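Local coordinates for 4-alpha-glucanotransferase (Aquifex aeolicus, PDB 1TZ7), which is an amylomaltase, or disproportionating enzyme, of the 4-alpha-glucanotransferase family, built on an eight-stranded parallel beta/alpha barrel, at residues A[50-55]-A[485-490]; A[56-61]-A[496-501]. All blocks are in the same frame, centred on the assembly; numbering follows the deposited sequence.

Contact 1. Residues A[50-55]-A[485-490]; sequences LDFLKE and EDYTQK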
loop_
_atom_site.group_PDB
_atom_site.type_symbol
_atom_site.label_atom_id
_atom_site.label_comp_id
_atom_site.label_asym_id
_atom_site.label_seq_id
_atom_site.Cartn_x
_atom_site.Cartn_y
_atom_site.Cartn_z
ATOM N N LEU A 50 5.611 17.145 0.872
ATOM C CA LEU A 50 7.035 16.864 1.056
ATOM C C LEU A 50 7.768 18.071 1.660
ATOM O O LEU A 50 8.638 17.906 2.504
ATOM C CB LEU A 50 7.682 16.463 -0.276
ATOM C CG LEU A 50 7.282 15.087 -0.833
ATOM C CD1 LEU A 50 7.987 14.827 -2.156
ATOM C CD2 LEU A 50 7.591 13.972 0.163
ATOM N N ASP A 51 7.399 19.284 1.221
ATOM C CA ASP A 51 7.966 20.525 1.786
ATOM C C ASP A 51 7.649 20.632 3.263
ATOM O O ASP A 51 8.464 21.083 4.040
ATOM C CB ASP A 51 7.401 21.761 1.069
ATOM C CG ASP A 51 7.978 21.956 -0.311
ATOM O OD1 ASP A 51 8.997 21.315 -0.638
ATOM O OD2 ASP A 51 7.476 22.741 -1.142
ATOM N N PHE A 52 6.439 20.218 3.633
ATOM C CA PHE A 52 6.003 20.227 5.027
ATOM C C PHE A 52 6.796 19.191 5.868
ATOM O O PHE A 52 7.243 19.494 6.975
ATOM C CB PHE A 52 4.492 19.949 5.097
ATOM C CG PHE A 52 3.975 19.695 6.488
ATOM C CD1 PHE A 52 3.666 18.404 6.902
ATOM C CD2 PHE A 52 3.776 20.744 7.372
ATOM C CE1 PHE A 52 3.182 18.166 8.177
ATOM C CE2 PHE A 52 3.290 20.509 8.651
ATOM C CZ PHE A 52 2.995 19.216 9.052
ATOM N N LEU A 53 6.962 17.984 5.325
ATOM C CA LEU A 53 7.842 16.961 5.934
ATOM C C LEU A 53 9.209 17.566 6.240
ATOM O O LEU A 53 9.682 17.520 7.367
ATOM C CB LEU A 53 8.036 15.768 4.977
ATOM C CG LEU A 53 6.994 14.634 4.930
ATOM C CD1 LEU A 53 7.135 13.702 6.101
ATOM C CD2 LEU A 53 5.654 15.164 4.878
ATOM N N LYS A 54 9.833 18.124 5.212
ATOM C CA LYS A 54 11.187 18.661 5.317
ATOM C C LYS A 54 11.268 19.769 6.367
ATOM O O LYS A 54 12.163 19.768 7.211
ATOM C CB LYS A 54 11.647 19.192 3.954
ATOM C CG LYS A 54 13.092 19.733 3.932
ATOM C CD LYS A 54 14.088 18.702 4.453
ATOM C CE LYS A 54 15.514 19.079 4.099
ATOM N NZ LYS A 54 15.942 20.315 4.795
ATOM N N GLU A 55 10.329 20.711 6.308
ATOM C CA GLU A 55 10.337 21.866 7.212
ATOM C C GLU A 55 10.207 21.423 8.675
ATOM O O GLU A 55 10.836 21.997 9.560
ATOM C CB GLU A 55 9.197 22.841 6.854
ATOM C CG GLU A 55 9.647 24.290 6.694
ATOM C CD GLU A 55 9.950 24.964 8.024
ATOM O OE1 GLU A 55 9.540 24.433 9.071
ATOM O OE2 GLU A 55 10.594 26.023 8.021
ATOM N N GLU A 485 -8.264 20.409 5.431
ATOM C CA GLU A 485 -7.842 21.606 6.168
ATOM C C GLU A 485 -6.389 21.956 5.839
ATOM O O GLU A 485 -5.678 21.165 5.227
ATOM C CB GLU A 485 -7.998 21.379 7.683
ATOM C CG GLU A 485 -7.004 20.368 8.270
ATOM C CD GLU A 485 -7.394 19.894 9.665
ATOM O OE1 GLU A 485 -6.854 20.438 10.654
ATOM O OE2 GLU A 485 -8.235 18.978 9.770
ATOM N N ASP A 486 -5.958 23.148 6.254
ATOM C CA ASP A 486 -4.557 23.558 6.105
ATOM C C ASP A 486 -3.696 22.897 7.182
ATOM O O ASP A 486 -3.579 23.403 8.297
ATOM C CB ASP A 486 -4.428 25.088 6.192
ATOM C CG ASP A 486 -2.989 25.576 5.949
ATOM O OD1 ASP A 486 -2.113 24.745 5.619
ATOM O OD2 ASP A 486 -2.653 26.767 6.069
ATOM N N TYR A 487 -3.093 21.764 6.832
ATOM C CA TYR A 487 -2.326 20.964 7.785
ATOM C C TYR A 487 -0.974 21.598 8.145
ATOM O O TYR A 487 -0.325 21.165 9.092
ATOM C CB TYR A 487 -2.093 19.549 7.228
ATOM C CG TYR A 487 -1.332 19.523 5.923
ATOM C CD1 TYR A 487 -2.001 19.558 4.708
ATOM C CD2 TYR A 487 0.058 19.466 5.905
ATOM C CE1 TYR A 487 -1.313 19.536 3.506
ATOM C CE2 TYR A 487 0.759 19.445 4.706
ATOM C CZ TYR A 487 0.062 19.480 3.507
ATOM O OH TYR A 487 0.741 19.459 2.308
ATOM N N THR A 488 -0.554 22.616 7.387
ATOM C CA THR A 488 0.765 23.247 7.616
ATOM C C THR A 488 0.760 24.170 8.841
ATOM O O THR A 488 1.817 24.597 9.303
ATOM C CB THR A 488 1.238 24.041 6.362
ATOM O OG1 THR A 488 0.361 25.145 6.112
ATOM C CG2 THR A 488 1.150 23.193 5.096
ATOM N N GLN A 489 -0.432 24.474 9.361
ATOM C CA GLN A 489 -0.556 25.212 10.627
ATOM C C GLN A 489 -0.002 24.391 11.801
ATOM O O GLN A 489 0.354 24.943 12.840
ATOM C CB GLN A 489 -2.024 25.574 10.900
ATOM C CG GLN A 489 -2.660 26.482 9.850
ATOM C CD GLN A 489 -1.843 27.731 9.581
ATOM O OE1 GLN A 489 -1.583 28.517 10.492
ATOM N NE2 GLN A 489 -1.435 27.918 8.328
ATOM N N LYS A 490 0.068 23.072 11.619
ATOM C CA LYS A 490 0.560 22.171 12.661
ATOM C C LYS A 490 2.100 22.141 12.732
ATOM O O LYS A 490 2.664 21.420 13.542
ATOM C CB LYS A 490 0.035 20.747 12.421
ATOM C CG LYS A 490 -1.490 20.632 12.385
ATOM C CD LYS A 490 -2.096 20.818 13.764
ATOM C CE LYS A 490 -3.600 20.624 13.737
ATOM N NZ LYS A 490 -4.279 21.417 14.789
#

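Contact 2. Residues A[56-61]-A[496-501]; sequences CGFSLW and KLLGIY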
loop_
_atom_site.group_PDB
_atom_site.type_symbol
_atom_site.label_atom_id
_atom_site.label_comp_id
_atom_site.label_asym_id
_atom_site.label_seq_id
_atom_site.Cartn_x
_atom_site.Cartn_y
_atom_site.Cartn_z
ATOM N N CYS A 56 9.388 20.397 8.911
ATOM C CA CYS A 56 9.154 19.878 10.264
ATOM C C CYS A 56 10.349 19.071 10.782
ATOM O O CYS A 56 10.573 18.995 11.985
ATOM C CB CYS A 56 7.900 18.988 10.282
ATOM S SG CYS A 56 6.337 19.881 10.083
ATOM N N GLY A 57 11.101 18.463 9.862
ATOM C CA GLY A 57 12.226 17.602 10.224
ATOM C C GLY A 57 11.913 16.106 10.091
ATOM O O GLY A 57 12.686 15.260 10.549
ATOM N N PHE A 58 10.781 15.784 9.472
ATOM C CA PHE A 58 10.436 14.389 9.185
ATOM C C PHE A 58 11.388 13.815 8.150
ATOM O O PHE A 58 11.881 14.540 7.283
ATOM C CB PHE A 58 9.003 14.283 8.652
ATOM C CG PHE A 58 7.940 14.445 9.705
ATOM C CD1 PHE A 58 7.696 13.434 10.626
ATOM C CD2 PHE A 58 7.167 15.595 9.757
ATOM C CE1 PHE A 58 6.706 13.575 11.593
ATOM C CE2 PHE A 58 6.175 15.741 10.723
ATOM C CZ PHE A 58 5.948 14.725 11.640
ATOM N N SER A 59 11.638 12.504 8.238
ATOM C CA SER A 59 12.521 11.813 7.287
ATOM C C SER A 59 11.810 10.674 6.543
ATOM O O SER A 59 12.394 10.052 5.659
ATOM C CB SER A 59 13.726 11.236 8.011
ATOM O OG SER A 59 14.457 12.234 8.677
ATOM N N LEU A 60 10.560 10.396 6.909
ATOM C CA LEU A 60 9.850 9.233 6.361
ATOM C C LEU A 60 8.454 9.600 5.890
ATOM O O LEU A 60 7.764 10.386 6.524
ATOM C CB LEU A 60 9.755 8.112 7.406
ATOM C CG LEU A 60 11.072 7.546 7.927
ATOM C CD1 LEU A 60 10.826 6.718 9.172
ATOM C CD2 LEU A 60 11.758 6.721 6.858
ATOM N N TRP A 61 8.053 9.013 4.769
ATOM C CA TRP A 61 6.698 9.115 4.275
ATOM C C TRP A 61 6.194 7.720 3.917
ATOM O O TRP A 61 6.774 7.047 3.068
ATOM C CB TRP A 61 6.662 10.013 3.034
ATOM C CG TRP A 61 5.316 10.105 2.384
ATOM C CD1 TRP A 61 4.094 9.954 2.989
ATOM C CD2 TRP A 61 5.047 10.372 1.006
ATOM N NE1 TRP A 61 3.085 10.112 2.068
ATOM C CE2 TRP A 61 3.641 10.370 0.840
ATOM C CE3 TRP A 61 5.854 10.618 -0.119
ATOM C CZ2 TRP A 61 3.030 10.599 -0.398
ATOM C CZ3 TRP A 61 5.241 10.845 -1.346
ATOM C CH2 TRP A 61 3.844 10.833 -1.472
ATOM N N LYS A 496 8.703 21.273 16.852
ATOM C CA LYS A 496 9.212 21.362 18.219
ATOM C C LYS A 496 9.305 19.976 18.859
ATOM O O LYS A 496 10.293 19.647 19.499
ATOM C CB LYS A 496 8.301 22.259 19.064
ATOM C CG LYS A 496 8.891 22.652 20.412
ATOM C CD LYS A 496 8.836 24.158 20.622
ATOM C CE LYS A 496 9.522 24.561 21.908
ATOM N NZ LYS A 496 11.004 24.622 21.757
ATOM N N LEU A 497 8.264 19.176 18.680
ATOM C CA LEU A 497 8.198 17.846 19.294
ATOM C C LEU A 497 9.290 16.926 18.759
ATOM O O LEU A 497 9.936 16.222 19.522
ATOM C CB LEU A 497 6.826 17.212 19.045
ATOM C CG LEU A 497 5.896 17.073 20.256
ATOM C CD1 LEU A 497 5.835 18.351 21.063
ATOM C CD2 LEU A 497 4.513 16.665 19.799
ATOM N N LEU A 498 9.482 16.931 17.441
ATOM C CA LEU A 498 10.510 16.100 16.819
ATOM C C LEU A 498 11.887 16.441 17.387
ATOM O O LEU A 498 12.678 15.560 17.653
ATOM C CB LEU A 498 10.515 16.288 15.291
ATOM C CG LEU A 498 9.305 15.754 14.513
ATOM C CD1 LEU A 498 9.606 15.737 13.025
ATOM C CD2 LEU A 498 8.895 14.363 14.989
ATOM N N GLY A 499 12.153 17.738 17.568
ATOM C CA GLY A 499 13.430 18.195 18.097
ATOM C C GLY A 499 13.625 17.813 19.555
ATOM O O GLY A 499 14.712 17.424 19.955
ATOM N N ILE A 500 12.556 17.917 20.341
ATOM C CA ILE A 500 12.597 17.568 21.765
ATOM C C ILE A 500 12.979 16.099 21.967
ATOM O O ILE A 500 13.728 15.772 22.884
ATOM C CB ILE A 500 11.211 17.865 22.432
ATOM C CG1 ILE A 500 11.014 19.370 22.590
ATOM C CG2 ILE A 500 11.104 17.184 23.789
ATOM C CD1 ILE A 500 9.554 19.786 22.760
ATOM N N TYR A 501 12.461 15.220 21.097
ATOM C CA TYR A 501 12.679 13.772 21.231
ATOM C C TYR A 501 13.700 13.253 20.219
ATOM O O TYR A 501 13.774 12.055 19.964
ATOM C CB TYR A 501 11.342 13.019 21.096
ATOM C CG TYR A 501 10.349 13.434 22.151
ATOM C CD1 TYR A 501 10.588 13.169 23.495
ATOM C CD2 TYR A 501 9.191 14.125 21.815
ATOM C CE1 TYR A 501 9.689 13.565 24.479
ATOM C CE2 TYR A 501 8.287 14.524 22.786
ATOM C CZ TYR A 501 8.543 14.240 24.119
ATOM O OH TYR A 501 7.650 14.634 25.081
#

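Contact 1. Residues A[50-55]-A[485-490]
A chi1 of 170° turns the Phe52 ring away from its own backbone N and out of helix 44-56 toward Tyr487, which has swung its own CG between backbone N and carbonyl carbon (chi1 60°). The two side chains slide past one another in opposite directions and meet as a T-shaped pair. Tyr487 supplies the edge: its CD2 stands over the centre of the Phe52 ring, and the ring planes are turned 86° apart with centroids separated by 5.1 Å. The neighbouring edge atom, Tyr487 CE2, comes to 3.7 Å from Phe52 CG and also lies against CB, near the root of the side chain. At the far end of the phenylalanine, Phe52 CE2 lies 3.7 Å from Tyr487 O and touches CA of Thr488, so backbone as well as ring receives it.

No hydrogen bond crosses between the segments; the side chains of Asp486, Thr488 and Gln489 bond within 485-490 instead. Asp486 OD1 takes the backbone N of Thr488 at 3.2 Å, an Asx turn, and also the hydroxyl OG1 of Thr488 at 2.6 Å, while its OD2 receives NE2 of Gln489. Both carboxylate oxygens thus accept bonds from the 3-10 segment 487-489, with Thr488 N and Gln489 NE2 coming from above the carboxylate plane. Thr488 CG2 lies over one face of the tyrosine ring, near the rim.

Around this apolar contact, Leu460 of helix 457-460 packs on Phe52, and Met457 of the same helix on Tyr487. Arg48 and Phe49, one turn earlier in helix 44-56, also touch the tyrosine, while Leu50 packs against helix 192-218.

Contact 2. Residues A[56-61]-A[496-501]
Over one face of the Phe58 ring lies the methyl CD1 of Leu498, which sits above the ring centre at 3.7 Å from the centroid and only 7° off the normal, a well-centred CH-pi contact. All six ring carbons share the methyl, with Phe58 CD1 at 3.8 Å from Leu498 CD1. The second methyl, CD2, reaches the rim at CE1. The two side chains cross at about a right angle, the leucine pointing its end straight at the flat of the ring. The side chain of Leu498 leaves its helix toward residues 56-58, and chi1 -69° (CG anti to the carbonyl carbon) sets CD1 over the ring.

The same CD1 also rests on backbone: it is 3.6 Å from the carbonyl O of Cys56 and 3.7 Å from the amide N of Phe58, and it lies against the carbonyl carbon of Gly57. This peptide path is the end of helix 44-56, closed by a Schellman motif in which Phe58 N bonds back to Leu53 O and Gly57 N to Lys54 O. Gly57 is the C-prime residue, with a positive phi of 103°. Beyond it the chain straightens into strand 60-62 of the parallel barrel sheet, so Leu498 meets the turn between a helix and the following strand.

Ala24 of the adjacent strand 23-27 touches both Phe58 and Leu498, and Ile26 touches the phenylalanine. Leu446 of helix 437-447 packs against Leu498, while Ile494, one turn earlier in helix 491-500, reaches Phe58 and Cys56. A backbone hydrogen bond joins Gly57 to Val505, the last residue of the chain.

How the contacts relate
From the N terminus, strand 23-27 leads to helix 44-56, which supplies the first half of contact 1, and at once to the turn and strand 60-62 that supply the first half of contact 2. Most of the barrel follows before the chain returns at 485-490, closing a loop of 429 intervening residues, and then at 496-501 on helix 491-500, closing one of 434. The segments alternate, so the loops cross rather than nest. Centres about 12 Å apart, the contacts touch through Leu50 and Trp61 and through Leu53 and Leu60. Together they lay the C-terminal end of the chain along an early helix-turn-strand unit.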